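Side-chain contacts in leucine-rich repeat protein TpLRR (Treponema pallidum, PDB 6MLX), which is of unknown function but, as a secreted, probably periplasmic leucine-rich repeat protein, may offer its repeat surface for binding other molecules: residues 199-202 against 203-207; 69-72 against 73-77; 4-7 against 8-12; 46-49 against 50-54. One frame throughout, in Å; residues are numbered along the deposited sequence.

Contact 1: residues 199-202 against 203-207; sequences DVLK and RSVRK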
loop_
_atom_site.group_PDB
_atom_site.type_symbol
_atom_site.label_atom_id
_atom_site.label_comp_id
_atom_site.label_asym_id
_atom_site.label_seq_id
_atom_site.Cartn_x
_atom_site.Cartn_y
_atom_site.Cartn_z
ATOM N N ASP A 199 -7.448 25.600 5.238
ATOM C CA ASP A 199 -6.758 26.759 4.674
ATOM C C ASP A 199 -5.315 26.850 5.148
ATOM O O ASP A 199 -4.423 27.186 4.359
ATOM C CB ASP A 199 -7.503 28.048 5.019
ATOM C CG ASP A 199 -8.683 28.284 4.114
ATOM O OD1 ASP A 199 -8.489 28.328 2.874
ATOM O OD2 ASP A 199 -9.801 28.430 4.641
ATOM N N VAL A 200 -5.058 26.572 6.429
ATOM C CA VAL A 200 -3.684 26.645 6.922
ATOM C C VAL A 200 -2.811 25.627 6.189
ATOM O O VAL A 200 -1.647 25.904 5.849
ATOM C CB VAL A 200 -3.648 26.465 8.456
ATOM C CG1 VAL A 200 -3.679 24.994 8.863
ATOM C CG2 VAL A 200 -2.427 27.183 9.059
ATOM N N LEU A 201 -3.386 24.468 5.856
ATOM C CA LEU A 201 -2.639 23.474 5.093
ATOM C C LEU A 201 -2.353 23.975 3.683
ATOM O O LEU A 201 -1.193 24.022 3.256
ATOM C CB LEU A 201 -3.404 22.155 5.065
ATOM C CG LEU A 201 -2.691 21.025 4.318
ATOM C CD1 LEU A 201 -1.227 20.918 4.770
ATOM C CD2 LEU A 201 -3.431 19.723 4.537
ATOM N N LYS A 202 -3.402 24.374 2.954
ATOM C CA LYS A 202 -3.239 24.926 1.610
ATOM C C LYS A 202 -2.184 26.032 1.564
ATOM O O LYS A 202 -1.402 26.114 0.609
ATOM C CB LYS A 202 -4.577 25.470 1.107
ATOM C CG LYS A 202 -5.600 24.436 0.697
ATOM C CD LYS A 202 -6.914 25.145 0.364
ATOM C CE LYS A 202 -7.975 24.197 -0.161
ATOM N NZ LYS A 202 -9.342 24.815 -0.089
ATOM N N ARG A 203 -2.137 26.891 2.587
ATOM C CA ARG A 203 -1.154 27.973 2.575
ATOM C C ARG A 203 0.259 27.447 2.780
ATOM O O ARG A 203 1.190 27.907 2.110
ATOM C CB ARG A 203 -1.486 29.025 3.638
ATOM C CG ARG A 203 -2.672 29.917 3.266
ATOM C CD ARG A 203 -2.755 31.170 4.137
ATOM N NE ARG A 203 -2.942 30.872 5.553
ATOM C CZ ARG A 203 -4.126 30.679 6.127
ATOM N NH1 ARG A 203 -5.237 30.736 5.393
ATOM N NH2 ARG A 203 -4.198 30.415 7.430
ATOM N N SER A 204 0.461 26.509 3.715
ATOM C CA SER A 204 1.831 26.033 3.900
ATOM C C SER A 204 2.300 25.220 2.695
ATOM O O SER A 204 3.503 25.203 2.383
ATOM C CB SER A 204 1.960 25.247 5.210
ATOM O OG SER A 204 1.024 24.195 5.292
ATOM N N VAL A 205 1.361 24.618 1.958
ATOM C CA VAL A 205 1.706 23.901 0.734
ATOM C C VAL A 205 2.068 24.874 -0.385
ATOM O O VAL A 205 3.041 24.652 -1.124
ATOM C CB VAL A 205 0.555 22.965 0.319
ATOM C CG1 VAL A 205 0.672 22.591 -1.136
ATOM C CG2 VAL A 205 0.567 21.695 1.174
ATOM N N ARG A 206 1.282 25.948 -0.558
ATOM C CA ARG A 206 1.663 26.959 -1.541
ATOM C C ARG A 206 3.020 27.557 -1.191
ATOM O O ARG A 206 3.878 27.718 -2.068
ATOM C CB ARG A 206 0.585 28.049 -1.649
ATOM C CG ARG A 206 -0.805 27.532 -2.088
ATOM C CD ARG A 206 -1.329 28.135 -3.410
ATOM N NE ARG A 206 -1.086 27.266 -4.572
ATOM C CZ ARG A 206 -2.020 26.664 -5.309
ATOM N NH1 ARG A 206 -3.308 26.819 -5.042
ATOM N NH2 ARG A 206 -1.653 25.896 -6.334
ATOM N N LYS A 207 3.240 27.854 0.099
ATOM C CA LYS A 207 4.521 28.372 0.575
ATOM C C LYS A 207 5.670 27.427 0.247
ATOM O O LYS A 207 6.788 27.886 -0.042
ATOM C CB LYS A 207 4.452 28.625 2.084
ATOM C CG LYS A 207 5.778 29.037 2.732
ATOM C CD LYS A 207 5.556 30.057 3.834
ATOM C CE LYS A 207 4.912 31.324 3.252
ATOM N NZ LYS A 207 4.680 32.421 4.263
#

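Contact 2: residues 69-72 against 73-77; sequences RMIG and QHAFD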
loop_
_atom_site.group_PDB
_atom_site.type_symbol
_atom_site.label_atom_id
_atom_site.label_comp_id
_atom_site.label_asym_id
_atom_site.label_seq_id
_atom_site.Cartn_x
_atom_site.Cartn_y
_atom_site.Cartn_z
ATOM N N ARG A 69 9.332 -10.292 1.979
ATOM C CA ARG A 69 10.077 -9.076 1.706
ATOM C C ARG A 69 9.406 -8.195 0.665
ATOM O O ARG A 69 9.661 -6.985 0.637
ATOM C CB ARG A 69 11.484 -9.434 1.213
ATOM C CG ARG A 69 12.327 -10.215 2.205
ATOM C CD ARG A 69 12.943 -9.265 3.236
ATOM N NE ARG A 69 13.807 -9.936 4.215
ATOM C CZ ARG A 69 13.405 -10.390 5.406
ATOM N NH1 ARG A 69 12.132 -10.267 5.784
ATOM N NH2 ARG A 69 14.271 -10.995 6.221
ATOM N N MET A 70 8.546 -8.770 -0.168
ATOM C CA MET A 70 8.096 -8.128 -1.391
ATOM C C MET A 70 6.649 -8.514 -1.681
ATOM O O MET A 70 6.301 -9.698 -1.629
ATOM C CB MET A 70 8.997 -8.543 -2.559
ATOM C CG MET A 70 8.319 -8.467 -3.911
ATOM S SD MET A 70 8.309 -6.759 -4.397
ATOM C CE MET A 70 10.062 -6.526 -4.682
ATOM N N ILE A 71 5.818 -7.526 -1.999
ATOM C CA ILE A 71 4.469 -7.758 -2.510
ATOM C C ILE A 71 4.424 -7.228 -3.938
ATOM O O ILE A 71 4.606 -6.024 -4.163
ATOM C CB ILE A 71 3.397 -7.097 -1.630
ATOM C CG1 ILE A 71 3.421 -7.710 -0.227
ATOM C CG2 ILE A 71 2.008 -7.233 -2.257
ATOM C CD1 ILE A 71 2.462 -7.062 0.748
ATOM N N GLY A 72 4.200 -8.130 -4.902
ATOM C CA GLY A 72 4.312 -7.801 -6.312
ATOM C C GLY A 72 3.122 -7.031 -6.866
ATOM O O GLY A 72 2.121 -6.786 -6.196
ATOM N N GLN A 73 3.240 -6.656 -8.139
ATOM C CA GLN A 73 2.251 -5.771 -8.744
ATOM C C GLN A 73 0.876 -6.434 -8.799
ATOM O O GLN A 73 0.753 -7.638 -9.032
ATOM C CB GLN A 73 2.694 -5.359 -10.151
ATOM C CG GLN A 73 2.704 -6.517 -11.149
ATOM C CD GLN A 73 2.570 -6.060 -12.591
ATOM O OE1 GLN A 73 3.193 -5.084 -12.993
ATOM N NE2 GLN A 73 1.756 -6.774 -13.383
ATOM N N HIS A 74 -0.162 -5.636 -8.551
ATOM C CA HIS A 74 -1.547 -6.108 -8.595
ATOM C C HIS A 74 -1.764 -7.339 -7.712
ATOM O O HIS A 74 -2.674 -8.131 -7.965
ATOM C CB HIS A 74 -1.994 -6.420 -10.037
ATOM C CG HIS A 74 -1.970 -5.246 -10.976
ATOM N ND1 HIS A 74 -3.064 -4.432 -11.184
ATOM C CD2 HIS A 74 -1.000 -4.783 -11.800
ATOM C CE1 HIS A 74 -2.757 -3.501 -12.070
ATOM N NE2 HIS A 74 -1.508 -3.686 -12.453
ATOM N N ALA A 75 -0.935 -7.523 -6.669
ATOM C CA ALA A 75 -1.023 -8.751 -5.869
ATOM C C ALA A 75 -2.410 -8.942 -5.261
ATOM O O ALA A 75 -2.938 -10.060 -5.236
ATOM C CB ALA A 75 0.027 -8.756 -4.766
ATOM N N PHE A 76 -3.009 -7.875 -4.735
ATOM C CA PHE A 76 -4.344 -7.976 -4.159
ATOM C C PHE A 76 -5.345 -7.101 -4.898
ATOM O O PHE A 76 -6.376 -6.742 -4.333
ATOM C CB PHE A 76 -4.320 -7.631 -2.671
ATOM C CG PHE A 76 -3.417 -8.511 -1.866
ATOM C CD1 PHE A 76 -3.891 -9.686 -1.309
ATOM C CD2 PHE A 76 -2.089 -8.168 -1.664
ATOM C CE1 PHE A 76 -3.058 -10.501 -0.559
ATOM C CE2 PHE A 76 -1.253 -8.973 -0.917
ATOM C CZ PHE A 76 -1.738 -10.142 -0.365
ATOM N N ASP A 77 -5.047 -6.747 -6.145
ATOM C CA ASP A 77 -5.982 -6.027 -7.001
ATOM C C ASP A 77 -7.324 -6.754 -7.034
ATOM O O ASP A 77 -7.385 -7.942 -7.362
ATOM C CB ASP A 77 -5.374 -5.919 -8.403
ATOM C CG ASP A 77 -6.175 -5.033 -9.350
ATOM O OD1 ASP A 77 -7.349 -4.712 -9.079
ATOM O OD2 ASP A 77 -5.608 -4.652 -10.388
#

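Contact 3: residues 4-7 against 8-12; sequences KETP and AKFFQ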
loop_
_atom_site.group_PDB
_atom_site.type_symbol
_atom_site.label_atom_id
_atom_site.label_comp_id
_atom_site.label_asym_id
_atom_site.label_seq_id
_atom_site.Cartn_x
_atom_site.Cartn_y
_atom_site.Cartn_z
ATOM N N LYS A 4 -1.435 -21.627 12.997
ATOM C CA LYS A 4 -2.727 -21.770 12.331
ATOM C C LYS A 4 -2.501 -22.001 10.829
ATOM O O LYS A 4 -3.249 -22.759 10.214
ATOM C CB LYS A 4 -3.624 -20.531 12.622
ATOM C CG LYS A 4 -5.056 -20.516 11.965
ATOM C CD LYS A 4 -5.032 -20.161 10.433
ATOM C CE LYS A 4 -6.405 -19.728 9.849
ATOM N NZ LYS A 4 -6.403 -19.826 8.340
ATOM N N GLU A 5 -1.435 -21.398 10.282
ATOM C CA GLU A 5 -1.047 -21.323 8.864
ATOM C C GLU A 5 -1.895 -22.079 7.844
ATOM O O GLU A 5 -2.148 -23.281 7.985
ATOM C CB GLU A 5 0.407 -21.785 8.695
ATOM C CG GLU A 5 1.407 -20.861 9.361
ATOM C CD GLU A 5 2.853 -21.210 9.062
ATOM O OE1 GLU A 5 3.129 -22.250 8.408
ATOM O OE2 GLU A 5 3.728 -20.424 9.484
ATOM N N THR A 6 -2.286 -21.378 6.782
ATOM C CA THR A 6 -3.008 -21.998 5.677
ATOM C C THR A 6 -2.115 -23.029 4.992
ATOM O O THR A 6 -0.991 -22.694 4.589
ATOM C CB THR A 6 -3.435 -20.930 4.674
ATOM O OG1 THR A 6 -4.195 -19.921 5.350
ATOM C CG2 THR A 6 -4.265 -21.544 3.547
ATOM N N PRO A 7 -2.571 -24.275 4.830
ATOM C CA PRO A 7 -1.683 -25.322 4.299
ATOM C C PRO A 7 -1.217 -25.009 2.886
ATOM O O PRO A 7 -1.912 -24.348 2.109
ATOM C CB PRO A 7 -2.563 -26.579 4.330
ATOM C CG PRO A 7 -3.952 -26.058 4.250
ATOM C CD PRO A 7 -3.932 -24.778 5.063
ATOM N N ALA A 8 -0.026 -25.510 2.550
ATOM C CA ALA A 8 0.592 -25.146 1.279
ATOM C C ALA A 8 -0.249 -25.546 0.076
ATOM O O ALA A 8 -0.118 -24.924 -0.984
ATOM C CB ALA A 8 1.985 -25.768 1.162
ATOM N N LYS A 9 -1.118 -26.554 0.209
ATOM C CA LYS A 9 -1.818 -27.075 -0.965
ATOM C C LYS A 9 -2.796 -26.064 -1.558
ATOM O O LYS A 9 -3.190 -26.210 -2.723
ATOM C CB LYS A 9 -2.543 -28.379 -0.621
ATOM C CG LYS A 9 -3.646 -28.248 0.415
ATOM C CD LYS A 9 -4.163 -29.627 0.789
ATOM C CE LYS A 9 -5.660 -29.627 1.029
ATOM N NZ LYS A 9 -6.186 -31.027 1.225
ATOM N N PHE A 10 -3.167 -25.024 -0.809
ATOM C CA PHE A 10 -3.976 -23.949 -1.372
ATOM C C PHE A 10 -3.159 -22.907 -2.140
ATOM O O PHE A 10 -3.752 -21.944 -2.641
ATOM C CB PHE A 10 -4.788 -23.270 -0.261
ATOM C CG PHE A 10 -5.879 -24.140 0.319
ATOM C CD1 PHE A 10 -5.725 -24.750 1.560
ATOM C CD2 PHE A 10 -7.059 -24.363 -0.389
ATOM C CE1 PHE A 10 -6.727 -25.564 2.087
ATOM C CE2 PHE A 10 -8.068 -25.178 0.133
ATOM C CZ PHE A 10 -7.903 -25.771 1.372
ATOM N N PHE A 11 -1.833 -23.071 -2.276
ATOM C CA PHE A 11 -1.005 -22.128 -3.029
ATOM C C PHE A 11 -0.212 -22.819 -4.130
ATOM O O PHE A 11 0.301 -23.925 -3.942
ATOM C CB PHE A 11 0.006 -21.390 -2.129
ATOM C CG PHE A 11 -0.608 -20.760 -0.940
ATOM C CD1 PHE A 11 -1.134 -19.481 -1.013
ATOM C CD2 PHE A 11 -0.697 -21.462 0.256
ATOM C CE1 PHE A 11 -1.724 -18.906 0.087
ATOM C CE2 PHE A 11 -1.287 -20.899 1.361
ATOM C CZ PHE A 11 -1.798 -19.610 1.278
ATOM N N GLN A 12 -0.098 -22.138 -5.269
ATOM C CA GLN A 12 0.951 -22.390 -6.240
ATOM C C GLN A 12 2.123 -21.467 -5.939
ATOM O O GLN A 12 1.930 -20.295 -5.576
ATOM C CB GLN A 12 0.444 -22.153 -7.665
ATOM C CG GLN A 12 -0.787 -22.973 -7.989
ATOM C CD GLN A 12 -1.236 -22.840 -9.425
ATOM O OE1 GLN A 12 -0.850 -21.909 -10.143
ATOM N NE2 GLN A 12 -2.058 -23.785 -9.859
#

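Contact 4: residues 46-49 against 50-54; sequences VEVA and TKAFY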
loop_
_atom_site.group_PDB
_atom_site.type_symbol
_atom_site.label_atom_id
_atom_site.label_comp_id
_atom_site.label_asym_id
_atom_site.label_seq_id
_atom_site.Cartn_x
_atom_site.Cartn_y
_atom_site.Cartn_z
ATOM N N VAL A 46 9.132 -15.713 0.951
ATOM C CA VAL A 46 9.757 -14.391 0.912
ATOM C C VAL A 46 9.062 -13.402 -0.018
ATOM O O VAL A 46 9.408 -12.206 0.011
ATOM C CB VAL A 46 11.250 -14.490 0.532
ATOM C CG1 VAL A 46 12.012 -15.249 1.606
ATOM C CG2 VAL A 46 11.399 -15.169 -0.804
ATOM N N GLU A 47 8.117 -13.844 -0.848
ATOM C CA GLU A 47 7.516 -12.947 -1.824
ATOM C C GLU A 47 6.084 -13.373 -2.126
ATOM O O GLU A 47 5.785 -14.569 -2.200
ATOM C CB GLU A 47 8.351 -12.913 -3.104
ATOM C CG GLU A 47 7.755 -12.098 -4.237
ATOM C CD GLU A 47 8.715 -11.957 -5.407
ATOM O OE1 GLU A 47 8.259 -11.703 -6.539
ATOM O OE2 GLU A 47 9.934 -12.103 -5.191
ATOM N N VAL A 48 5.199 -12.388 -2.276
ATOM C CA VAL A 48 3.866 -12.599 -2.839
ATOM C C VAL A 48 3.894 -12.039 -4.258
ATOM O O VAL A 48 3.906 -10.818 -4.447
ATOM C CB VAL A 48 2.766 -11.932 -2.000
ATOM C CG1 VAL A 48 1.400 -12.141 -2.662
ATOM C CG2 VAL A 48 2.762 -12.447 -0.574
ATOM N N ALA A 49 3.885 -12.926 -5.256
ATOM C CA ALA A 49 4.157 -12.547 -6.639
ATOM C C ALA A 49 3.001 -11.765 -7.267
ATOM O O ALA A 49 1.885 -11.690 -6.741
ATOM C CB ALA A 49 4.441 -13.782 -7.496
ATOM N N THR A 50 3.308 -11.177 -8.419
ATOM C CA THR A 50 2.359 -10.496 -9.294
ATOM C C THR A 50 1.009 -11.206 -9.349
ATOM O O THR A 50 0.934 -12.393 -9.672
ATOM C CB THR A 50 2.971 -10.406 -10.698
ATOM O OG1 THR A 50 4.086 -9.497 -10.680
ATOM C CG2 THR A 50 1.952 -9.911 -11.706
ATOM N N LYS A 51 -0.065 -10.480 -9.004
ATOM C CA LYS A 51 -1.454 -10.933 -9.155
ATOM C C LYS A 51 -1.766 -12.223 -8.386
ATOM O O LYS A 51 -2.703 -12.950 -8.741
ATOM C CB LYS A 51 -1.830 -11.127 -10.641
ATOM C CG LYS A 51 -1.728 -9.883 -11.513
ATOM C CD LYS A 51 -2.085 -10.152 -12.995
ATOM C CE LYS A 51 -3.309 -9.335 -13.429
ATOM N NZ LYS A 51 -3.127 -8.596 -14.761
ATOM N N ALA A 52 -1.023 -12.531 -7.324
ATOM C CA ALA A 52 -1.201 -13.822 -6.662
ATOM C C ALA A 52 -2.574 -13.940 -5.995
ATOM O O ALA A 52 -3.147 -15.035 -5.933
ATOM C CB ALA A 52 -0.079 -14.045 -5.647
ATOM N N PHE A 53 -3.122 -12.837 -5.479
ATOM C CA PHE A 53 -4.471 -12.855 -4.918
ATOM C C PHE A 53 -5.429 -12.023 -5.761
ATOM O O PHE A 53 -6.435 -11.523 -5.256
ATOM C CB PHE A 53 -4.500 -12.354 -3.474
ATOM C CG PHE A 53 -3.753 -13.217 -2.502
ATOM C CD1 PHE A 53 -4.434 -14.019 -1.602
ATOM C CD2 PHE A 53 -2.372 -13.216 -2.474
ATOM C CE1 PHE A 53 -3.744 -14.806 -0.692
ATOM C CE2 PHE A 53 -1.679 -13.997 -1.576
ATOM C CZ PHE A 53 -2.364 -14.796 -0.683
ATOM N N TYR A 54 -5.103 -11.853 -7.035
ATOM C CA TYR A 54 -5.898 -11.032 -7.933
ATOM C C TYR A 54 -7.350 -11.512 -7.964
ATOM O O TYR A 54 -7.619 -12.690 -8.226
ATOM C CB TYR A 54 -5.264 -11.089 -9.316
ATOM C CG TYR A 54 -5.893 -10.229 -10.364
ATOM C CD1 TYR A 54 -5.430 -8.937 -10.601
ATOM C CD2 TYR A 54 -6.931 -10.709 -11.140
ATOM C CE1 TYR A 54 -5.997 -8.141 -11.579
ATOM C CE2 TYR A 54 -7.514 -9.920 -12.123
ATOM C CZ TYR A 54 -7.035 -8.641 -12.342
ATOM O OH TYR A 54 -7.605 -7.851 -13.314
#

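Contact 1: residues 199-202 against 203-207
R203 folds its guanidinium back over the backbone of the preceding turn, with D199 O and V200 CA both on one face of the flat group, 3.7 and 3.8 Å above its plane and displaced toward its rim. The bend comes at chi3, -62°, and turns the head group back toward D199 and V200, so that NH1 rests 3.5 Å from D199 CB and NH2 lies 4.0 Å from V200 CG2. The V200 and R203 side chains run at about a right angle to each other. No salt bridge joins R203 to D199, since the nearest charged atoms, D199 OD1 and R203 NH1, stay 4.8 Å apart. All nine residues belong to one alpha-helix, 199-207, the single helix of a largely looped and stranded repeat protein, and i to i+4 backbone bonds run through it from D199 O, V200 O, L201 O and K202 O to the amides of R203 to R206. S204 OG, held between its own N and carbonyl carbon (chi1 54°), lies 3.0 Å from L201 O and 3.2 Å from V200 O. On the inward side L201 CD1 meets V205 CG2 at 4.1 Å, and V205 continues onto F191 and Y210. The R206 guanidinium turns to the following loop, bonding the carbonyls of Y210 and G212.

Contact 2: residues 69-72 against 73-77
The turn that leaves strand 70-71 is a type II beta turn from G72 to A75, and beside it I71, A75 and F76 form a small apolar cluster. I71 CG2 carries the contact, since it lies 3.5 Å from A75 CB and 3.9 Å from F76 CE2. With CG2 anti to the backbone N of I71, this methyl group is directed along the chain toward the turn and arrives at the edge of the F76 ring, near the ring plane. The I71 and F76 side chains run at about a right angle. Closure of the turn by the backbone is less firm, for A75 N reaches G72 O at 3.2 Å with an N-H...O angle of only 135°, a weak bond. This strand-then-turn unit lies within the BspA-type leucine-rich repeat region, where strand 70-71 pairs in parallel with strands 43-48 and 93-94. F76 accordingly belongs to a row of aromatic rings, stacked on F53 and meeting F99 with nearly parallel planes. A75 and F76 are buried on this inner side, whereas H74 points away from 69-72. H74 has a positive phi of 53°, the backbone shape expected at the third position of a type II turn. Its ND1 donates to D77 OD2 at 2.7 Å, with an N-H...O angle of 165°, and the oxygen lies close to the imidazole plane and receives through its anti lone pair. That His-carboxylate bond fixes the rotation of the imidazole, which also stacks on H97.

Contact 3: residues 4-7 against 8-12
A8 begins the short 3-10 segment that follows P7, and its carbonyl oxygen accepts a backbone hydrogen bond from F11 N. K9 follows, and its CG approaches P7 CB at 4.4 Å before the rest of the chain leads away. F10 is the first large partner. Its CD1 lies 3.5 Å from P7 CG, which comes up to the edge of the phenyl ring in the ring plane. Chi1 of -69° sets F10 CG opposite its own carbonyl carbon, on the side from which the ring reaches back to the proline. The backbone draws the same two residues together, because F10 N donates to P7 O at 3.2 Å in a nearly straight bond of 163°, though the donor stands above the carbonyl plane. With the shorter bond from F11 N to A8 O, this i to i+3 pattern is the signature of the 3-10 segment 8-10, which delivers the chain into strand 11-15 at the N-terminal end of the repeat protein. F11, first residue of that strand, brings its ring against T6: CE2 is 3.8 Å from T6 CG2, and the two side chains run at about a right angle. F11 CE2 is also 3.7 Å from T6 O, at the ring edge, and 3.6 Å from P7 O. T6 keeps its hydroxyl for V35, whose amide is bonded to T6 OG1, while F11 also touches I24, V34 and P37 and meets the Y27 ring.

Contact 4: residues 46-49 against 50-54
Apolar packing is concentrated on a single methyl group, V48 CG1, which is equally near A52 CB and F53 CE2, at 3.8 Å from each. CG1 stands anti to the backbone N of V48 (chi1 178°) and so reaches toward the turn rather than back along strand 43-48. It meets the F53 ring at its edge, in the ring plane, and the two side chains run at about a right angle. F53 also meets the Y27 ring. Backbone hydrogen bonding forms the second group. A52 N donates to A49 O at 3.1 Å with an N-H...O angle of 140°, the donor lying above the carbonyl plane, and this closes a type II turn from A49 to A52. A type I turn from K51 to Y54 overlaps it, closed by Y54 N on K51 O. Such a strand followed by tight turns is part of the coil of the leucine-rich repeat region, with buried A52 and F53 directed to its interior. A third kind, between side chains of the turn itself, places K51 CE 3.4 Å above one face of the Y54 ring, displaced toward its rim; K51 also touches H74, and Y54 touches D77 in the same neighbouring turn. R26 bonds the carbonyl oxygen of Y54 and, weakly, that of A52.

Along the chain the order is contact 3, contact 4, contact 2 and, far later, contact 1. Contacts 2 and 4 sit in adjacent coils, their centres about 5 Å apart, and touch directly: strands 43-48 and 70-71 are neighbours in one sheet, with a probable hydrogen bond from G72 N to V48 O at 2.7 Å. Contact 3 reaches the same sheet through strand 11-15, its centre about 14 Å from that of contact 4, where F11 and F53 meet. Contact 1, on helix 199-207, lies about 50 Å centre to centre from contact 3, across the chain's centre. The contacts thus sample the N-terminal end, two successive coils and the C-terminal helix of an elongated repeat stack.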